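Local coordinates for ESX-5 secretion-associated protein EspG5 (Mycobacterium marinum, PDB 6VJ5) that acts as a dedicated chaperone for its cognate PE/PPE proteins, keeping PE/PPE dimers from aggregating and supporting secretion of ESX-5 substrates, at residues C[291-294]-C[295-298]; C[51-54]-C[55-59]; C[157-160]-C[161-165]. All blocks are in the same frame, centred on the assembly; numbering follows the deposited sequence.

The three contacts are local contacts between residues close in sequence, following one another along the chain with contact 2 first, contact 3 next and contact 1 last. Contact 2 lies on helix 51-58, contact 3 where helix 147-159 gives way to loop, and contact 1 in the turn after helix 275-286. Contacts 1 and 3 come nearest, their closest atoms about 17 Å apart, and helix 147-159 joins them: it carries contact 3 at its C-terminal end and packs against Trp-294 of contact 1 near its start. Contact 2 is remote, about 23 Å from contact 3 and 28 Å from contact 1 between nearest atoms. No other protein chain of the assembly touches any of them.

Contact 1 (C[291-294]-C[295-298]); sequences YGEW and KTHS
Trp-294 and Lys-295, neighbours in sequence, fold against each other so that the aliphatic part of the lysine lies over one face of the indole. Lys-295 CG sits 3.4 Å from the centroid of the six-membered ring of Trp-294 and almost on its normal, a well-centred CH-pi contact. The tryptophan is turned with CG between its own backbone N and carbonyl carbon (chi1 60°), which swings the indole over the peptide that follows: Lys-295 N lies 3.3 Å from Trp-294 CD2, on the same side as the lysine methylene. The bend at chi2 of the lysine keeps CD over the same face, toward the outer edge of the six-membered ring, 3.8 Å from Trp-294 CZ2; a further bend at chi3 turns the rest of the chain.

The chain doubles back here, bringing the His-297 ring alongside the base of Tyr-291. With CG opposite its backbone N (chi1 -163°), the histidine extends its imidazole back to the tyrosine, where His-297 CE1 is 3.3 Å from Tyr-291 CB and His-297 CD2 comes to 3.1 Å from Tyr-291 O. The nearby NE2 is badly angled for a bond to that carbonyl. The two rings are nearly parallel, their planes 18° apart, but they are slid so far (centroids 5.8 Å apart) that they scarcely overlap. Between these pairs, Glu-293 and Thr-296 point the same way on the exposed side, with Glu-293 OE1 3.7 Å from Thr-296 OG1.

The turn is pinned to the large antiparallel sheet by Gln-229 of strand 221-231, whose side-chain amide accepts a hydrogen bond from Tyr-291 N through OE1 and gives one to Gly-292 O through NE2; Tyr-291 and His-297 also touch Arg-231. On the other flank the buried indole packs against Ser-147 and Ile-150, so the turn after helix 275-286 bridges strand 221-231 and the start of helix 147-159.

Contact 2 (C[51-54]-C[55-59]); sequences PGMA and VMREQ
Met-53 and Arg-57, one helical turn apart, make the closest side-chain contact of this short helix. The guanidinium lies with one face over the methionine CG: Arg-57 NH1 is 3.3 Å and Arg-57 CZ 3.5 Å from Met-53 CG. Arg-57 runs extended from CG to NE, and a chi4 of 98° then turns the flat group so that it presents this face. Bonds from Arg-57 NE to Gly-64 O and from Arg-57 NH2 to Asn-48 OD1 fix its rotation.

On the buried side Met-56 also folds close to the preceding turn, its CG 3.3 Å from Gly-52 O. That carbonyl accepts from Met-56 N at 3.1 Å, and Met-53 O from Arg-57 N at 3.0 Å, an i to i+4 pattern continued by Glu-58 N to Ala-54 O at 3.2 Å.

The solvent side is looser. Pro-51, Ala-54, Val-55 and Glu-58 are exposed, whereas Met-53 and Met-56 are covered by helix 14-23, and the hydrogen bond from Val-55 N to Pro-51 O is weak, at 3.4 Å. Val-55 CG2 rests 3.5 Å from Pro-51 O. The pattern is that of an amphipathic helix, with one face covered and the other exposed.

The covered face is directed at helix 14-23, where Met-53 meets Met-19 and Leu-23, and Met-56 meets Met-19 and Leu-20. Beyond the helix the chain comes back through a backbone bond between Met-56 and Val-62, placing helix 51-58 beside the small hairpin of strands 62-63 and 66-67.

Contact 3 (C[157-160]-C[161-165]); sequences GLES and IHHAD
The imidazole of His-163 and the carboxylate of Glu-159 are set at 29° to each other and cross without stacking. Glu-159 OE1 stands obliquely to the imidazole, 3.0 Å from His-163 CD2, and the C-H of His-163 CA, 3.1 Å away, points at it. This oxygen is buried here without any polar partner in the model. The other oxygen, OE2, forms a salt bridge with Arg-251, which probably helps keep the carboxylate charged. A bend at chi2 (-79°) curls the glutamate back so that its end meets the departing chain, where His-162 ND1 bonds to Asp-246.

Two donors grip the carbonyl of Leu-158. His-162 N reaches its oxygen at 3.1 Å in the carbonyl plane, whereas Ile-161 N, at 2.9 Å from the same Leu-158 O, stands 56° above that plane. In this case Ser-160 folds back as well, its OG giving a 2.6 Å bond to Gly-157 O, and Ile-161 CG1 lies 3.7 Å from that same Gly-157 O.

A carbonyl that takes both i+3 and i+4 bonds is common where a helix tightens and gives way to loop. Here helix 147-159 does so beside the large antiparallel sheet, a helix C-terminal turn leading into chain whose backbone pairs, at Asp-165, with strand 250-256.

Contact 1 (C[291-294]-C[295-298])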
# COMPACT_ATOMS: atom_id res chain seq x y z
N TYR C 291 -12.81 -24.34 15.14
CA TYR C 291 -12.63 -25.53 14.31
C TYR C 291 -12.11 -26.73 15.10
O TYR C 291 -11.40 -27.58 14.56
CB TYR C 291 -11.68 -25.22 13.15
CG TYR C 291 -12.06 -23.99 12.34
CD1 TYR C 291 -13.40 -23.67 12.11
CD2 TYR C 291 -11.09 -23.15 11.82
CE1 TYR C 291 -13.74 -22.54 11.38
CE2 TYR C 291 -11.43 -22.02 11.09
CZ TYR C 291 -12.76 -21.72 10.87
OH TYR C 291 -13.09 -20.60 10.14
N GLY C 292 -12.47 -26.82 16.38
CA GLY C 292 -12.24 -28.04 17.13
C GLY C 292 -10.79 -28.24 17.55
O GLY C 292 -9.98 -27.31 17.59
N GLU C 293 -10.47 -29.50 17.87
CA GLU C 293 -9.22 -29.88 18.50
C GLU C 293 -8.03 -29.10 17.97
O GLU C 293 -7.65 -29.22 16.80
CB GLU C 293 -8.98 -31.38 18.29
CG GLU C 293 -9.95 -32.27 19.04
CD GLU C 293 -9.71 -33.74 18.79
OE1 GLU C 293 -8.77 -34.07 18.03
OE2 GLU C 293 -10.46 -34.56 19.35
N TRP C 294 -7.41 -28.32 18.86
CA TRP C 294 -6.38 -27.38 18.44
C TRP C 294 -5.03 -28.05 18.24
O TRP C 294 -4.27 -27.65 17.35
CB TRP C 294 -6.27 -26.25 19.48
CG TRP C 294 -5.91 -26.73 20.86
CD1 TRP C 294 -6.77 -27.19 21.81
CD2 TRP C 294 -4.60 -26.79 21.43
NE1 TRP C 294 -6.07 -27.53 22.95
CE2 TRP C 294 -4.74 -27.30 22.74
CE3 TRP C 294 -3.32 -26.47 20.97
CZ2 TRP C 294 -3.65 -27.49 23.58
CZ3 TRP C 294 -2.25 -26.66 21.81
CH2 TRP C 294 -2.42 -27.16 23.10
N LYS C 295 -4.70 -29.06 19.05
CA LYS C 295 -3.39 -29.69 18.92
C LYS C 295 -3.18 -30.28 17.53
O LYS C 295 -2.05 -30.31 17.03
CB LYS C 295 -3.22 -30.76 19.99
CG LYS C 295 -3.42 -30.24 21.40
CD LYS C 295 -2.47 -30.88 22.40
CE LYS C 295 -3.07 -32.12 23.06
NZ LYS C 295 -2.51 -32.31 24.43
N THR C 296 -4.26 -30.74 16.89
CA THR C 296 -4.21 -31.32 15.56
C THR C 296 -5.28 -30.67 14.71
O THR C 296 -6.48 -30.88 14.94
CB THR C 296 -4.40 -32.84 15.61
OG1 THR C 296 -5.57 -33.14 16.39
CG2 THR C 296 -3.19 -33.52 16.23
N HIS C 297 -4.87 -29.86 13.73
CA HIS C 297 -5.82 -29.24 12.83
C HIS C 297 -5.07 -28.64 11.65
O HIS C 297 -3.94 -28.18 11.80
CB HIS C 297 -6.66 -28.17 13.53
CG HIS C 297 -7.89 -27.79 12.78
ND1 HIS C 297 -7.96 -26.67 11.97
CD2 HIS C 297 -9.11 -28.38 12.70
CE1 HIS C 297 -9.16 -26.59 11.43
NE2 HIS C 297 -9.88 -27.62 11.85
N SER C 298 -5.73 -28.63 10.49
CA SER C 298 -5.13 -28.09 9.28
C SER C 298 -6.19 -27.45 8.39
O SER C 298 -5.91 -26.47 7.69
CB SER C 298 -4.40 -29.20 8.51
OG SER C 298 -3.36 -29.75 9.30

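Contact 2 (C[51-54]-C[55-59])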
# COMPACT_ATOMS: atom_id res chain seq x y z
N PRO C 51 19.60 -0.83 3.66
CA PRO C 51 20.78 -1.19 4.47
C PRO C 51 20.60 -2.49 5.23
O PRO C 51 21.57 -3.23 5.43
CB PRO C 51 20.94 -0.00 5.43
CG PRO C 51 20.14 1.11 4.82
CD PRO C 51 19.01 0.44 4.09
N GLY C 52 19.37 -2.79 5.65
CA GLY C 52 19.10 -4.00 6.40
C GLY C 52 19.42 -5.27 5.65
O GLY C 52 19.54 -6.33 6.28
N MET C 53 19.54 -5.21 4.32
CA MET C 53 19.82 -6.42 3.56
C MET C 53 21.26 -6.89 3.79
O MET C 53 21.49 -8.07 4.06
CB MET C 53 19.57 -6.18 2.07
CG MET C 53 19.44 -7.47 1.26
SD MET C 53 18.13 -8.57 1.84
CE MET C 53 16.71 -7.98 0.92
N ALA C 54 22.22 -5.97 3.71
CA ALA C 54 23.61 -6.35 3.96
C ALA C 54 23.82 -6.75 5.42
O ALA C 54 24.69 -7.58 5.72
CB ALA C 54 24.55 -5.21 3.59
N VAL C 55 23.04 -6.17 6.34
CA VAL C 55 23.14 -6.56 7.74
C VAL C 55 22.71 -8.00 7.93
O VAL C 55 23.33 -8.76 8.69
CB VAL C 55 22.32 -5.59 8.61
CG1 VAL C 55 22.30 -6.06 10.06
CG2 VAL C 55 22.87 -4.18 8.50
N MET C 56 21.64 -8.42 7.24
CA MET C 56 21.20 -9.80 7.32
C MET C 56 22.11 -10.74 6.55
O MET C 56 22.13 -11.94 6.84
CB MET C 56 19.76 -9.92 6.81
CG MET C 56 18.74 -9.19 7.67
SD MET C 56 17.06 -9.85 7.57
CE MET C 56 16.42 -8.98 6.14
N ARG C 57 22.85 -10.24 5.56
CA ARG C 57 23.81 -11.09 4.86
C ARG C 57 24.99 -11.45 5.75
O ARG C 57 25.60 -12.51 5.57
CB ARG C 57 24.31 -10.41 3.58
CG ARG C 57 23.27 -10.30 2.48
CD ARG C 57 23.91 -9.86 1.16
NE ARG C 57 22.92 -9.82 0.08
CZ ARG C 57 22.30 -8.72 -0.34
NH1 ARG C 57 22.56 -7.54 0.23
NH2 ARG C 57 21.42 -8.79 -1.32
N GLU C 58 25.34 -10.58 6.69
CA GLU C 58 26.47 -10.84 7.57
C GLU C 58 26.13 -11.88 8.63
O GLU C 58 26.98 -12.70 8.99
CB GLU C 58 26.94 -9.54 8.22
CG GLU C 58 27.51 -8.55 7.23
CD GLU C 58 27.92 -7.24 7.87
OE1 GLU C 58 27.55 -7.02 9.05
OE2 GLU C 58 28.60 -6.44 7.21
N GLN C 59 24.90 -11.85 9.14
CA GLN C 59 24.46 -12.84 10.12
C GLN C 59 24.16 -14.20 9.49
O GLN C 59 23.79 -15.13 10.21
CB GLN C 59 23.21 -12.34 10.85
CG GLN C 59 23.43 -11.09 11.68
CD GLN C 59 24.59 -11.22 12.64
OE1 GLN C 59 25.68 -10.69 12.40
NE2 GLN C 59 24.37 -11.94 13.74

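Contact 3 (C[157-160]-C[161-165])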
# COMPACT_ATOMS: atom_id res chain seq x y z
N GLY C 157 6.88 -15.04 30.91
CA GLY C 157 6.98 -13.71 30.31
C GLY C 157 6.44 -12.63 31.23
O GLY C 157 6.97 -11.52 31.29
N LEU C 158 5.36 -12.94 31.95
CA LEU C 158 4.76 -11.96 32.84
C LEU C 158 5.65 -11.70 34.05
O LEU C 158 5.92 -10.54 34.39
CB LEU C 158 3.37 -12.44 33.27
CG LEU C 158 2.60 -11.51 34.19
CD1 LEU C 158 2.63 -10.08 33.66
CD2 LEU C 158 1.16 -11.99 34.34
N GLU C 159 6.14 -12.76 34.69
CA GLU C 159 7.04 -12.58 35.83
C GLU C 159 8.30 -11.83 35.43
O GLU C 159 8.88 -11.11 36.25
CB GLU C 159 7.40 -13.94 36.44
CG GLU C 159 6.22 -14.75 36.98
CD GLU C 159 5.76 -14.28 38.35
OE1 GLU C 159 6.22 -13.22 38.80
OE2 GLU C 159 4.94 -14.99 38.98
N SER C 160 8.75 -11.98 34.18
CA SER C 160 9.92 -11.24 33.73
C SER C 160 9.69 -9.73 33.71
O SER C 160 10.66 -8.98 33.61
CB SER C 160 10.37 -11.70 32.35
OG SER C 160 9.51 -11.21 31.33
N ILE C 161 8.44 -9.29 33.78
CA ILE C 161 8.11 -7.88 33.86
C ILE C 161 7.89 -7.43 35.29
O ILE C 161 8.42 -6.41 35.72
CB ILE C 161 6.86 -7.58 32.99
CG1 ILE C 161 7.15 -7.86 31.52
CG2 ILE C 161 6.41 -6.14 33.19
CD1 ILE C 161 5.90 -7.89 30.66
N HIS C 162 7.14 -8.21 36.06
CA HIS C 162 6.74 -7.82 37.41
C HIS C 162 6.29 -9.07 38.15
O HIS C 162 5.47 -9.83 37.65
CB HIS C 162 5.61 -6.79 37.36
CG HIS C 162 5.00 -6.48 38.69
ND1 HIS C 162 3.95 -7.21 39.21
CD2 HIS C 162 5.28 -5.52 39.60
CE1 HIS C 162 3.61 -6.72 40.39
NE2 HIS C 162 4.41 -5.69 40.65
N HIS C 163 6.83 -9.27 39.35
CA HIS C 163 6.46 -10.42 40.15
C HIS C 163 5.21 -10.10 40.96
O HIS C 163 5.07 -9.00 41.50
CB HIS C 163 7.58 -10.84 41.09
CG HIS C 163 7.25 -12.06 41.89
ND1 HIS C 163 6.75 -11.98 43.17
CD2 HIS C 163 7.30 -13.37 41.58
CE1 HIS C 163 6.53 -13.20 43.62
NE2 HIS C 163 6.85 -14.06 42.68
N ALA C 164 4.32 -11.08 41.05
CA ALA C 164 3.08 -10.91 41.80
C ALA C 164 2.57 -12.28 42.22
O ALA C 164 2.79 -13.28 41.52
CB ALA C 164 2.02 -10.18 40.97
N ASP C 165 1.92 -12.32 43.35
CA ASP C 165 1.34 -13.54 43.88
C ASP C 165 -0.16 -13.56 43.60
O ASP C 165 -0.78 -12.51 43.45
CB ASP C 165 1.58 -13.65 45.38
CG ASP C 165 3.06 -13.80 45.73
OD1 ASP C 165 3.71 -14.71 45.18
OD2 ASP C 165 3.57 -13.00 46.55